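Local coordinates for hypothetical membrane protein (PDB 6JSB), which binds heme through an HtaA-family domain and probably passes it on within the heme uptake machinery of Corynebacterium glutamicum, at residues I40-R43 and D44-T48. Numbering follows the deposited sequence.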
ATOM      1  N   ILE A  40       5.335  12.596  -0.155  1.00 17.78           N
ATOM      2  CA  ILE A  40       4.464  11.557   0.392  1.00 18.58           C
ATOM      3  C   ILE A  40       3.583  12.150   1.494  1.00 20.05           C
ATOM      4  O   ILE A  40       4.092  12.832   2.401  1.00 21.54           O
ATOM      5  CB  ILE A  40       5.321  10.381   0.932  1.00 16.51           C
ATOM      6  CG1 ILE A  40       6.129   9.776  -0.236  1.00 17.10           C
ATOM      7  CG2 ILE A  40       4.456   9.346   1.718  1.00 17.97           C
ATOM      8  CD1 ILE A  40       7.041   8.586   0.127  1.00 18.60           C
ATOM      9  N   GLU A  41       2.271  11.910   1.419  0.55 17.30           N
ATOM     10  CA  GLU A  41       1.338  12.284   2.473  0.55 18.08           C
ATOM     11  C   GLU A  41       0.595  11.037   2.925  0.55 19.89           C
ATOM     12  O   GLU A  41       0.261  10.176   2.109  0.55 17.83           O
ATOM     13  CB  GLU A  41       0.323  13.366   1.986  0.55 21.98           C
ATOM     14  CG  GLU A  41      -0.602  13.903   3.078  0.55 23.99           C
ATOM     15  CD  GLU A  41      -1.328  15.197   2.681  0.55 35.16           C
ATOM     16  OE1 GLU A  41      -1.743  15.325   1.511  0.55 36.87           O
ATOM     17  OE2 GLU A  41      -1.460  16.113   3.529  0.55 40.24           O
ATOM     18  N   VAL A  42       0.375  10.906   4.236  1.00 19.18           N
ATOM     19  CA  VAL A  42      -0.350   9.746   4.756  1.00 17.90           C
ATOM     20  C   VAL A  42      -1.630  10.231   5.447  1.00 17.38           C
ATOM     21  O   VAL A  42      -1.740  11.409   5.820  1.00 20.25           O
ATOM     22  CB  VAL A  42       0.530   8.890   5.713  1.00 16.00           C
ATOM     23  CG1 VAL A  42       1.876   8.548   5.007  1.00 17.56           C
ATOM     24  CG2 VAL A  42       0.730   9.642   7.054  1.00 17.87           C
ATOM     25  N   ARG A  43      -2.610   9.325   5.616  1.00 17.01           N
ATOM     26  CA  ARG A  43      -3.876   9.722   6.190  1.00 17.10           C
ATOM     27  C   ARG A  43      -4.575   8.510   6.814  1.00 19.37           C
ATOM     28  O   ARG A  43      -4.190   7.348   6.599  1.00 20.93           O
ATOM     29  CB  ARG A  43      -4.781  10.363   5.122  1.00 20.13           C
ATOM     30  CG  ARG A  43      -5.199   9.357   4.027  1.00 20.50           C
ATOM     31  CD  ARG A  43      -6.099  10.081   3.009  1.00 21.04           C
ATOM     32  NE  ARG A  43      -6.682   9.143   2.032  1.00 19.60           N
ATOM     33  CZ  ARG A  43      -6.017   8.670   0.990  1.00 20.35           C
ATOM     34  NH1 ARG A  43      -4.735   9.016   0.777  1.00 20.64           N
ATOM     35  NH2 ARG A  43      -6.658   7.841   0.139  1.00 19.62           N
ATOM     36  N   ASP A  44      -5.651   8.823   7.553  1.00 19.71           N
ATOM     37  CA  ASP A  44      -6.626   7.835   8.008  1.00 21.98           C
ATOM     38  C   ASP A  44      -5.961   6.730   8.827  1.00 20.46           C
ATOM     39  O   ASP A  44      -6.379   5.567   8.787  1.00 23.83           O
ATOM     40  CB  ASP A  44      -7.423   7.241   6.821  1.00 26.21           C
ATOM     41  CG  ASP A  44      -8.283   8.320   6.093  1.00 37.25           C
ATOM     42  OD1 ASP A  44      -8.724   9.280   6.745  1.00 37.09           O
ATOM     43  OD2 ASP A  44      -8.519   8.241   4.863  1.00 40.93           O
ATOM     44  N   GLY A  45      -4.996   7.112   9.651  1.00 20.66           N
ATOM     45  CA  GLY A  45      -4.485   6.164  10.619  1.00 20.51           C
ATOM     46  C   GLY A  45      -3.122   5.609  10.262  1.00 22.50           C
ATOM     47  O   GLY A  45      -2.506   4.962  11.108  1.00 22.20           O
ATOM     48  N   VAL A  46      -2.634   5.827   9.046  1.00 19.11           N
ATOM     49  CA  VAL A  46      -1.263   5.410   8.744  1.00 17.82           C
ATOM     50  C   VAL A  46      -0.314   6.249   9.586  1.00 20.11           C
ATOM     51  O   VAL A  46      -0.496   7.462   9.736  1.00 21.81           O
ATOM     52  CB  VAL A  46      -0.962   5.569   7.243  1.00 18.07           C
ATOM     53  CG1 VAL A  46       0.532   5.471   6.980  1.00 17.36           C
ATOM     54  CG2 VAL A  46      -1.675   4.471   6.454  1.00 18.36           C
ATOM     55  N   GLU A  47       0.700   5.603  10.142  1.00 17.77           N
ATOM     56  CA  GLU A  47       1.828   6.288  10.747  1.00 16.76           C
ATOM     57  C   GLU A  47       3.067   6.066   9.895  1.00 19.64           C
ATOM     58  O   GLU A  47       3.244   5.007   9.272  1.00 19.25           O
ATOM     59  CB  GLU A  47       2.087   5.750  12.158  1.00 23.45           C
ATOM     60  CG  GLU A  47       0.890   5.832  13.088  1.00 33.13           C
ATOM     61  CD  GLU A  47       0.784   7.162  13.802  1.00 53.85           C
ATOM     62  OE1 GLU A  47       1.591   8.077  13.490  1.00 58.12           O
ATOM     63  OE2 GLU A  47      -0.109   7.290  14.680  1.00 56.42           O
ATOM     64  N   THR A  48       3.945   7.067   9.857  1.00 19.24           N
ATOM     65  CA  THR A  48       5.125   6.902   9.004  1.00 19.46           C
ATOM     66  C   THR A  48       6.303   7.512   9.733  1.00 19.56           C
ATOM     67  O   THR A  48       6.130   8.453  10.529  1.00 18.82           O
ATOM     68  CB  THR A  48       4.937   7.539   7.614  1.00 20.65           C
ATOM     69  OG1 THR A  48       6.060   7.282   6.754  1.00 18.82           O
ATOM     70  CG2 THR A  48       4.712   9.032   7.715  1.00 19.85           C
TER
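Val46 sets CG1 opposite its backbone N (chi1 166°), and Val42 turns CG1 to the far side from its own carbonyl carbon (chi1 -52°); with these rotations the two branched side chains meet almost at right angles, Val46 CG1 resting 3.6 Å from Val42 CB. Beyond them the methyl Thr48 CG2 comes 4.0 Å from Val42 CG1, while Thr48 OG1 donates to the backbone carbonyl of Glu56 and is also bonded by Arg55 NH1, so one threonine gives a methyl to the apolar cluster and a hydroxyl to its polar surroundings. Compact beta-branched residues suit both extended backbone and this small apolar cluster, which Phe57, Trp59 and Val75 of the adjoining strands help to enclose.

Arg43 and Asp44 run side by side in the same direction. Asp44 OD2 lies 3.5 Å from Arg43 NE in a long salt bridge, approaching the guanidinium obliquely with the two planes 74° apart; Arg43 NH1 also pairs with Asp100. Both central residues of the turn have positive phi; Asp44 lies in the left-handed region that aspartate and asparagine enter more readily than most residues, and Gly45, lacking CB, keeps clear of the preceding carbonyl oxygen. A nearly straight bond from Val46 N to Arg43 O (3.3 Å) closes the reversal, with the donor well above the carbonyl plane. This is a type I' beta turn linking strands 39-43 and 47-49, which pair with strands 68-81 and 56-65 respectively in the antiparallel sheet of the HtaA domain.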